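Local coordinates for kinase-associated protein B (PDB 1Y71) that is of unknown function but probably associates with a kinase through an SH3-like beta domain followed by two helices, at residues B[7-15]-B[25-35]; B[39-49]-B[62-70]. All coordinates share one frame; numbering follows the deposited sequence.

Contact 1 of 2, residues B[7-15]-B[25-35]; sequences TFEIGEIVT and GEVTNSRPGSY
Phe8 and Tyr35 meet edge-to-face. The edge of the Phe8 ring points at the face of the Tyr35 ring, with the planes at 71° and the centroids 5.2 Å apart. Phe8 CD1 does the touching, 3.4 Å from Tyr35 CE2 and displaced toward the rim of the tyrosine ring. Phe8 CB lies over the same tyrosine ring as a CH-pi contact. With chi1 at -66°, Tyr35 CG stands beside its own backbone N, and the ring extends far enough for OH to accept a hydrogen bond from Phe8 N. That bond is bent, 137° at the hydrogen.

Val27 points its isopropyl group into the bend made by residues 9 to 14. Val27 CB lies 3.5 Å from Glu9 O. Val27 CG2 meets Val14 CG1 at 3.8 Å, and these two side chains cross at about a right angle.

Glu9 to Glu12 form a type II turn with Gly11 at its third position. Glu26 runs out fully extended beside this glycine and brings OE2 to 3.4 Å from Gly11 CA. Glu26 OE2 also faces Glu26 OE2 of the second subunit. Two carboxylates this close would probably raise the proton affinity of at least one of them, while the weak ion pair of Glu26 OE1 with Lys38 may offset part of the charge. Beyond the turn, Val14 and Gly25 form an antiparallel hydrogen-bonded pair of the hairpin 13-18/21-31. Val81 of strand 81-83 packs on Phe8, Val14 and Tyr35.

The backbone of Val27 is held on both sides. Gly11 N gives a nearly straight bond to Val27 O, and Val27 N gives one to Glu12 O. Its side chain is lodged against Val14 and Phe8, so polar and apolar contacts fix the same residue to the turn.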
loop_
_atom_site.group_PDB
_atom_site.type_symbol
_atom_site.label_atom_id
_atom_site.label_comp_id
_atom_site.label_asym_id
_atom_site.label_seq_id
_atom_site.Cartn_x
_atom_site.Cartn_y
_atom_site.Cartn_z
ATOM N N THR B 7 14.056 16.427 -7.554
ATOM C CA THR B 7 12.849 17.139 -6.993
ATOM C C THR B 7 11.578 16.240 -6.931
ATOM O O THR B 7 11.350 15.409 -7.806
ATOM C CB THR B 7 12.590 18.477 -7.743
ATOM O OG1 THR B 7 13.730 19.329 -7.565
ATOM C CG2 THR B 7 11.374 19.218 -7.198
ATOM N N PHE B 8 10.769 16.414 -5.893
ATOM C CA PHE B 8 9.593 15.566 -5.686
ATOM C C PHE B 8 8.383 16.424 -5.356
ATOM O O PHE B 8 8.487 17.336 -4.541
ATOM C CB PHE B 8 9.860 14.567 -4.556
ATOM C CG PHE B 8 11.063 13.690 -4.785
ATOM C CD1 PHE B 8 12.191 13.821 -3.989
ATOM C CD2 PHE B 8 11.070 12.735 -5.793
ATOM C CE1 PHE B 8 13.312 13.006 -4.202
ATOM C CE2 PHE B 8 12.177 11.925 -6.010
ATOM C CZ PHE B 8 13.290 12.054 -5.218
ATOM N N GLU B 9 7.246 16.150 -5.993
ATOM C CA GLU B 9 6.027 16.911 -5.692
ATOM C C GLU B 9 5.164 16.272 -4.603
ATOM O O GLU B 9 5.286 15.078 -4.305
ATOM C CB GLU B 9 5.224 17.247 -6.959
ATOM C CG GLU B 9 4.643 16.045 -7.718
ATOM C CD GLU B 9 4.216 16.390 -9.155
ATOM O OE1 GLU B 9 3.137 17.009 -9.359
ATOM O OE2 GLU B 9 4.978 16.026 -10.087
ATOM N N ILE B 10 4.347 17.106 -3.966
ATOM C CA ILE B 10 3.372 16.659 -2.980
ATOM C C ILE B 10 2.459 15.615 -3.597
ATOM O O ILE B 10 1.899 15.822 -4.689
ATOM C CB ILE B 10 2.555 17.841 -2.417
ATOM C CG1 ILE B 10 3.388 18.592 -1.383
ATOM C CG2 ILE B 10 1.255 17.366 -1.781
ATOM C CD1 ILE B 10 2.650 19.776 -0.725
ATOM N N GLY B 11 2.312 14.500 -2.887
ATOM C CA GLY B 11 1.516 13.395 -3.378
ATOM C C GLY B 11 2.402 12.333 -4.003
ATOM O O GLY B 11 1.974 11.209 -4.222
ATOM N N GLU B 12 3.646 12.682 -4.297
ATOM C CA GLU B 12 4.529 11.722 -4.964
ATOM C C GLU B 12 4.832 10.522 -4.070
ATOM O O GLU B 12 5.183 10.691 -2.899
ATOM C CB GLU B 12 5.798 12.419 -5.431
ATOM C CG GLU B 12 6.847 11.491 -6.023
ATOM C CD GLU B 12 7.775 12.212 -6.987
ATOM O OE1 GLU B 12 8.630 11.527 -7.569
ATOM O OE2 GLU B 12 7.648 13.448 -7.166
ATOM N N ILE B 13 4.701 9.318 -4.630
ATOM C CA ILE B 13 5.101 8.075 -3.951
ATOM C C ILE B 13 6.607 7.868 -4.078
ATOM O O ILE B 13 7.162 7.927 -5.188
ATOM C CB ILE B 13 4.337 6.833 -4.477
ATOM C CG1 ILE B 13 2.828 7.087 -4.425
ATOM C CG2 ILE B 13 4.701 5.594 -3.654
ATOM C CD1 ILE B 13 2.324 7.517 -3.013
ATOM N N VAL B 14 7.264 7.659 -2.936
ATOM C CA VAL B 14 8.739 7.602 -2.875
ATOM C C VAL B 14 9.201 6.516 -1.903
ATOM O O VAL B 14 8.397 5.952 -1.199
ATOM C CB VAL B 14 9.311 8.962 -2.417
ATOM C CG1 VAL B 14 8.989 10.081 -3.464
ATOM C CG2 VAL B 14 8.772 9.320 -0.994
ATOM N N THR B 15 10.491 6.181 -1.923
ATOM C CA THR B 15 11.104 5.437 -0.849
ATOM C C THR B 15 11.919 6.467 -0.051
ATOM O O THR B 15 12.338 7.502 -0.603
ATOM C CB THR B 15 12.057 4.315 -1.367
ATOM O OG1 THR B 15 13.053 4.916 -2.182
ATOM C CG2 THR B 15 11.324 3.248 -2.224
ATOM N N GLY B 25 6.652 5.666 1.081
ATOM C CA GLY B 25 5.779 6.710 1.641
ATOM C C GLY B 25 5.298 7.711 0.626
ATOM O O GLY B 25 5.503 7.560 -0.576
ATOM N N GLU B 26 4.646 8.743 1.122
ATOM C CA GLU B 26 4.115 9.777 0.255
ATOM C C GLU B 26 4.682 11.142 0.663
ATOM O O GLU B 26 4.709 11.469 1.845
ATOM C CB GLU B 26 2.575 9.743 0.329
ATOM C CG GLU B 26 1.899 10.779 -0.530
ATOM C CD GLU B 26 0.444 10.958 -0.188
ATOM O OE1 GLU B 26 -0.035 10.398 0.829
ATOM O OE2 GLU B 26 -0.216 11.691 -0.948
ATOM N N VAL B 27 5.191 11.903 -0.294
ATOM C CA VAL B 27 5.670 13.253 0.007
ATOM C C VAL B 27 4.463 14.113 0.400
ATOM O O VAL B 27 3.495 14.201 -0.354
ATOM C CB VAL B 27 6.449 13.863 -1.183
ATOM C CG1 VAL B 27 6.775 15.359 -0.945
ATOM C CG2 VAL B 27 7.733 13.045 -1.453
ATOM N N THR B 28 4.499 14.691 1.597
ATOM C CA THR B 28 3.408 15.564 2.047
ATOM C C THR B 28 3.827 17.040 2.230
ATOM O O THR B 28 2.974 17.914 2.381
ATOM C CB THR B 28 2.719 15.048 3.333
ATOM O OG1 THR B 28 3.629 15.116 4.423
ATOM C CG2 THR B 28 2.232 13.587 3.176
ATOM N N ASN B 29 5.123 17.311 2.214
ATOM C CA ASN B 29 5.620 18.694 2.275
ATOM C C ASN B 29 7.094 18.706 1.874
ATOM O O ASN B 29 7.813 17.721 2.077
ATOM C CB ASN B 29 5.420 19.294 3.688
ATOM C CG ASN B 29 5.417 20.843 3.718
ATOM O OD1 ASN B 29 5.050 21.523 2.745
ATOM N ND2 ASN B 29 5.810 21.400 4.867
ATOM N N SER B 30 7.515 19.831 1.294
ATOM C CA SER B 30 8.905 20.095 0.962
ATOM C C SER B 30 9.419 21.225 1.845
ATOM O O SER B 30 8.646 21.977 2.461
ATOM C CB SER B 30 9.055 20.535 -0.501
ATOM O OG SER B 30 8.492 19.613 -1.420
ATOM N N ARG B 31 10.738 21.334 1.874
ATOM C CA ARG B 31 11.463 22.377 2.580
ATOM C C ARG B 31 12.897 22.186 2.137
ATOM O O ARG B 31 13.271 21.075 1.780
ATOM C CB ARG B 31 11.356 22.158 4.094
ATOM C CG ARG B 31 12.543 22.659 4.944
ATOM C CD ARG B 31 12.300 22.395 6.429
ATOM N NE ARG B 31 12.080 20.972 6.691
ATOM C CZ ARG B 31 10.899 20.358 6.633
ATOM N NH1 ARG B 31 9.790 21.023 6.319
ATOM N NH2 ARG B 31 10.831 19.057 6.884
ATOM N N PRO B 32 13.690 23.275 2.126
ATOM C CA PRO B 32 15.149 23.270 1.998
ATOM C C PRO B 32 15.864 21.966 2.397
ATOM O O PRO B 32 16.075 21.674 3.594
ATOM C CB PRO B 32 15.556 24.433 2.918
ATOM C CG PRO B 32 14.394 25.442 2.756
ATOM C CD PRO B 32 13.185 24.664 2.219
ATOM N N GLY B 33 16.225 21.189 1.378
ATOM C CA GLY B 33 17.046 19.999 1.572
ATOM C C GLY B 33 16.377 18.738 2.099
ATOM O O GLY B 33 17.052 17.738 2.352
ATOM N N SER B 34 15.054 18.768 2.260
ATOM C CA SER B 34 14.374 17.628 2.841
ATOM C C SER B 34 12.902 17.551 2.436
ATOM O O SER B 34 12.353 18.480 1.856
ATOM C CB SER B 34 14.530 17.638 4.371
ATOM O OG SER B 34 13.766 18.676 4.972
ATOM N N TYR B 35 12.299 16.406 2.728
ATOM C CA TYR B 35 10.893 16.167 2.475
ATOM C C TYR B 35 10.270 15.578 3.708
ATOM O O TYR B 35 10.891 14.765 4.382
ATOM C CB TYR B 35 10.729 15.191 1.309
ATOM C CG TYR B 35 11.223 15.783 0.019
ATOM C CD1 TYR B 35 10.392 16.611 -0.737
ATOM C CD2 TYR B 35 12.538 15.545 -0.434
ATOM C CE1 TYR B 35 10.828 17.191 -1.898
ATOM C CE2 TYR B 35 12.991 16.129 -1.613
ATOM C CZ TYR B 35 12.119 16.951 -2.343
ATOM O OH TYR B 35 12.525 17.544 -3.521
#

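Contact 2 of 2, residues B[39-49]-B[62-70]; sequences VLAVLKHPVQG and FHERRALAF
Arg65 reaches across to the backbone carbonyls of 47-49 with its guanidinium group. Arg65 NH1 donates to Val47 O at 2.9 Å and to Gly49 O at 2.7 Å, and both oxygens lie close to the guanidinium plane. NH2 adds a weak bond to Gly49 O. The aliphatic part of Arg65 passes obliquely over Pro46, with Arg65 CG 3.7 Å from Pro46 CB. A bend at chi3 (-59°) then turns the guanidinium toward the two carbonyls.

Gly49 CA sits over the centre of the Phe62 ring as a CH-pi contact, 3.6 Å from the centroid. Its N also makes a weak bond to His63 O.

Residues 39-42 belong to strand 34-42 of the antiparallel sheet, consistent with the SH3-like fold expected of this family. Leu40 and Ala41 form a classic beta bulge opposite Ile24. Here the partner segment is irregular, and the packing is apolar. Val39 CG2 meets Leu68 CD1 at 3.6 Å, roughly at right angles. Phe70 keeps CG opposite its backbone N (chi1 180°), and its ring edge lies near Leu40 O.

Ala67 CB rests 3.9 Å from His45 CD2. Tyr128 OH bonds both His45 NE2 and Ala67 N, linking the two segments. Further out, Leu124 of helix 112-127 packs on His45 and Gln48, and Tyr91 and Ala98 of helix 91-104 cover Val42.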
loop_
_atom_site.group_PDB
_atom_site.type_symbol
_atom_site.label_atom_id
_atom_site.label_comp_id
_atom_site.label_asym_id
_atom_site.label_seq_id
_atom_site.Cartn_x
_atom_site.Cartn_y
_atom_site.Cartn_z
ATOM N N VAL B 39 4.670 7.733 6.026
ATOM C CA VAL B 39 5.062 6.323 5.879
ATOM C C VAL B 39 3.843 5.461 5.518
ATOM O O VAL B 39 2.794 5.507 6.184
ATOM C CB VAL B 39 5.744 5.785 7.164
ATOM C CG1 VAL B 39 5.991 4.266 7.095
ATOM C CG2 VAL B 39 7.027 6.507 7.422
ATOM N N LEU B 40 3.989 4.671 4.455
ATOM C CA LEU B 40 2.925 3.738 4.054
ATOM C C LEU B 40 3.279 2.255 4.183
ATOM O O LEU B 40 2.386 1.399 4.346
ATOM C CB LEU B 40 2.479 4.033 2.618
ATOM C CG LEU B 40 1.942 5.438 2.386
ATOM C CD1 LEU B 40 1.767 5.704 0.869
ATOM C CD2 LEU B 40 0.622 5.758 3.170
ATOM N N ALA B 41 4.572 1.943 4.046
ATOM C CA ALA B 41 5.030 0.567 4.106
ATOM C C ALA B 41 6.487 0.530 4.517
ATOM O O ALA B 41 7.199 1.525 4.361
ATOM C CB ALA B 41 4.844 -0.126 2.775
ATOM N N VAL B 42 6.911 -0.625 5.032
ATOM C CA VAL B 42 8.295 -0.869 5.416
ATOM C C VAL B 42 9.003 -1.792 4.418
ATOM O O VAL B 42 8.529 -2.877 4.140
ATOM C CB VAL B 42 8.406 -1.493 6.824
ATOM C CG1 VAL B 42 9.918 -1.570 7.267
ATOM C CG2 VAL B 42 7.562 -0.703 7.846
ATOM N N LEU B 43 10.145 -1.341 3.899
ATOM C CA LEU B 43 11.011 -2.157 3.038
ATOM C C LEU B 43 12.193 -2.762 3.803
ATOM O O LEU B 43 12.625 -3.899 3.515
ATOM C CB LEU B 43 11.572 -1.336 1.852
ATOM C CG LEU B 43 10.631 -0.932 0.731
ATOM C CD1 LEU B 43 11.362 -0.010 -0.257
ATOM C CD2 LEU B 43 10.004 -2.135 0.021
ATOM N N LYS B 44 12.730 -2.003 4.750
ATOM C CA LYS B 44 13.843 -2.512 5.552
ATOM C C LYS B 44 13.671 -2.057 6.975
ATOM O O LYS B 44 13.475 -0.858 7.226
ATOM C CB LYS B 44 15.201 -2.055 4.985
ATOM C CG LYS B 44 16.385 -2.426 5.897
ATOM C CD LYS B 44 17.628 -1.688 5.438
ATOM C CE LYS B 44 18.877 -2.249 6.099
ATOM N NZ LYS B 44 19.427 -1.333 7.140
ATOM N N HIS B 45 13.668 -3.022 7.890
ATOM C CA HIS B 45 13.550 -2.731 9.312
ATOM C C HIS B 45 14.895 -2.198 9.793
ATOM O O HIS B 45 15.952 -2.667 9.328
ATOM C CB HIS B 45 13.065 -3.965 10.102
ATOM C CG HIS B 45 12.592 -3.642 11.485
ATOM N ND1 HIS B 45 13.458 -3.511 12.553
ATOM C CD2 HIS B 45 11.351 -3.405 11.973
ATOM C CE1 HIS B 45 12.767 -3.229 13.644
ATOM N NE2 HIS B 45 11.488 -3.142 13.319
ATOM N N PRO B 46 14.870 -1.157 10.643
ATOM C CA PRO B 46 16.137 -0.540 11.050
ATOM C C PRO B 46 17.044 -1.456 11.880
ATOM O O PRO B 46 16.580 -2.400 12.550
ATOM C CB PRO B 46 15.696 0.632 11.924
ATOM C CG PRO B 46 14.317 0.236 12.405
ATOM C CD PRO B 46 13.713 -0.417 11.194
ATOM N N VAL B 47 18.322 -1.123 11.834
ATOM C CA VAL B 47 19.351 -1.838 12.567
ATOM C C VAL B 47 19.149 -1.556 14.053
ATOM O O VAL B 47 18.709 -0.470 14.427
ATOM C CB VAL B 47 20.762 -1.378 12.086
ATOM C CG1 VAL B 47 21.851 -2.270 12.654
ATOM C CG2 VAL B 47 20.860 -1.527 10.615
ATOM N N GLN B 48 19.460 -2.536 14.896
ATOM C CA GLN B 48 19.318 -2.379 16.343
ATOM C C GLN B 48 20.633 -1.976 17.006
ATOM O O GLN B 48 21.708 -2.141 16.430
ATOM C CB GLN B 48 18.819 -3.695 16.954
ATOM C CG GLN B 48 17.524 -4.203 16.316
ATOM C CD GLN B 48 16.409 -3.178 16.368
ATOM O OE1 GLN B 48 16.024 -2.595 15.345
ATOM N NE2 GLN B 48 15.883 -2.946 17.559
ATOM N N GLY B 49 20.531 -1.435 18.218
ATOM C CA GLY B 49 21.704 -1.122 19.044
ATOM C C GLY B 49 21.936 0.378 19.086
ATOM O O GLY B 49 21.354 1.113 18.274
ATOM N N PHE B 62 22.463 -1.699 24.747
ATOM C CA PHE B 62 21.793 -2.180 23.538
ATOM C C PHE B 62 20.270 -2.022 23.663
ATOM O O PHE B 62 19.603 -2.828 24.331
ATOM C CB PHE B 62 22.170 -3.643 23.261
ATOM C CG PHE B 62 22.038 -4.052 21.811
ATOM C CD1 PHE B 62 23.170 -4.126 20.988
ATOM C CD2 PHE B 62 20.789 -4.385 21.269
ATOM C CE1 PHE B 62 23.059 -4.517 19.656
ATOM C CE2 PHE B 62 20.673 -4.767 19.942
ATOM C CZ PHE B 62 21.811 -4.836 19.130
ATOM N N HIS B 63 19.734 -0.983 23.015
ATOM C CA HIS B 63 18.300 -0.719 23.038
ATOM C C HIS B 63 17.627 -1.077 21.713
ATOM O O HIS B 63 18.277 -1.211 20.680
ATOM C CB HIS B 63 18.019 0.752 23.394
ATOM C CG HIS B 63 18.472 1.732 22.351
ATOM N ND1 HIS B 63 17.947 1.760 21.074
ATOM C CD2 HIS B 63 19.388 2.727 22.402
ATOM C CE1 HIS B 63 18.526 2.727 20.384
ATOM N NE2 HIS B 63 19.408 3.326 21.165
ATOM N N GLU B 64 16.311 -1.229 21.753
ATOM C CA GLU B 64 15.569 -1.494 20.554
ATOM C C GLU B 64 15.367 -0.226 19.735
ATOM O O GLU B 64 15.438 0.898 20.244
ATOM C CB GLU B 64 14.238 -2.169 20.871
ATOM C CG GLU B 64 13.253 -1.306 21.582
ATOM C CD GLU B 64 11.938 -2.014 21.778
ATOM O OE1 GLU B 64 10.886 -1.322 21.723
ATOM O OE2 GLU B 64 11.956 -3.265 21.972
ATOM N N ARG B 65 15.126 -0.425 18.449
ATOM C CA ARG B 65 14.856 0.671 17.537
ATOM C C ARG B 65 13.647 0.244 16.722
ATOM O O ARG B 65 13.744 -0.689 15.921
ATOM C CB ARG B 65 16.083 0.931 16.668
ATOM C CG ARG B 65 15.836 1.855 15.459
ATOM C CD ARG B 65 17.146 2.413 14.912
ATOM N NE ARG B 65 17.887 3.175 15.924
ATOM C CZ ARG B 65 18.924 2.713 16.626
ATOM N NH1 ARG B 65 19.374 1.466 16.446
ATOM N NH2 ARG B 65 19.522 3.510 17.511
ATOM N N ARG B 66 12.513 0.905 16.949
ATOM C CA ARG B 66 11.273 0.633 16.190
ATOM C C ARG B 66 11.261 1.232 14.772
ATOM O O ARG B 66 11.778 2.316 14.546
ATOM C CB ARG B 66 10.040 1.183 16.953
ATOM C CG ARG B 66 9.575 0.377 18.130
ATOM C CD ARG B 66 8.374 1.071 18.825
ATOM N NE ARG B 66 7.653 0.093 19.627
ATOM C CZ ARG B 66 6.390 -0.273 19.450
ATOM N NH1 ARG B 66 5.638 0.260 18.496
ATOM N NH2 ARG B 66 5.879 -1.189 20.260
ATOM N N ALA B 67 10.628 0.528 13.828
ATOM C CA ALA B 67 10.273 1.100 12.526
ATOM C C ALA B 67 9.366 2.308 12.689
ATOM O O ALA B 67 8.634 2.409 13.691
ATOM C CB ALA B 67 9.580 0.039 11.627
ATOM N N LEU B 68 9.403 3.232 11.736
ATOM C CA LEU B 68 8.382 4.265 11.686
ATOM C C LEU B 68 6.993 3.610 11.570
ATOM O O LEU B 68 6.823 2.553 10.916
ATOM C CB LEU B 68 8.619 5.194 10.513
ATOM C CG LEU B 68 9.963 5.933 10.533
ATOM C CD1 LEU B 68 10.166 6.715 9.219
ATOM C CD2 LEU B 68 10.053 6.850 11.786
ATOM N N ALA B 69 6.009 4.244 12.189
ATOM C CA ALA B 69 4.649 3.701 12.247
ATOM C C ALA B 69 3.876 4.058 10.988
ATOM O O ALA B 69 4.256 4.970 10.279
ATOM C CB ALA B 69 3.925 4.223 13.490
ATOM N N PHE B 70 2.761 3.347 10.748
ATOM C CA PHE B 70 1.895 3.619 9.612
ATOM C C PHE B 70 1.372 5.059 9.650
ATOM O O PHE B 70 0.821 5.525 10.664
ATOM C CB PHE B 70 0.743 2.562 9.511
ATOM C CG PHE B 70 -0.169 2.805 8.359
ATOM C CD1 PHE B 70 0.334 2.828 7.058
ATOM C CD2 PHE B 70 -1.518 3.110 8.569
ATOM C CE1 PHE B 70 -0.510 3.091 5.959
ATOM C CE2 PHE B 70 -2.351 3.367 7.485
ATOM C CZ PHE B 70 -1.838 3.377 6.185
#

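How the contacts relate
Contact 1 precedes contact 2 along the chain, and the two do not overlap in sequence. Their centres are about 20 Å apart. Both use strand 34-42, contact 1 at its start and contact 2 further along, and strand 21-31 lies next to it in the same antiparallel sheet. The contacts touch directly: Leu40 CD1 packs on Glu26 CB at 4.2 Å, and Thr15 CG2 packs on Leu43 CD1. Contact 1 lies about 16 Å from the centre of the chain, centre to centre. Contact 2 lies near the centre, where the sheet domain meets the C-terminal helices. Both also reach the second subunit, so the sheet region contributes to the dimer.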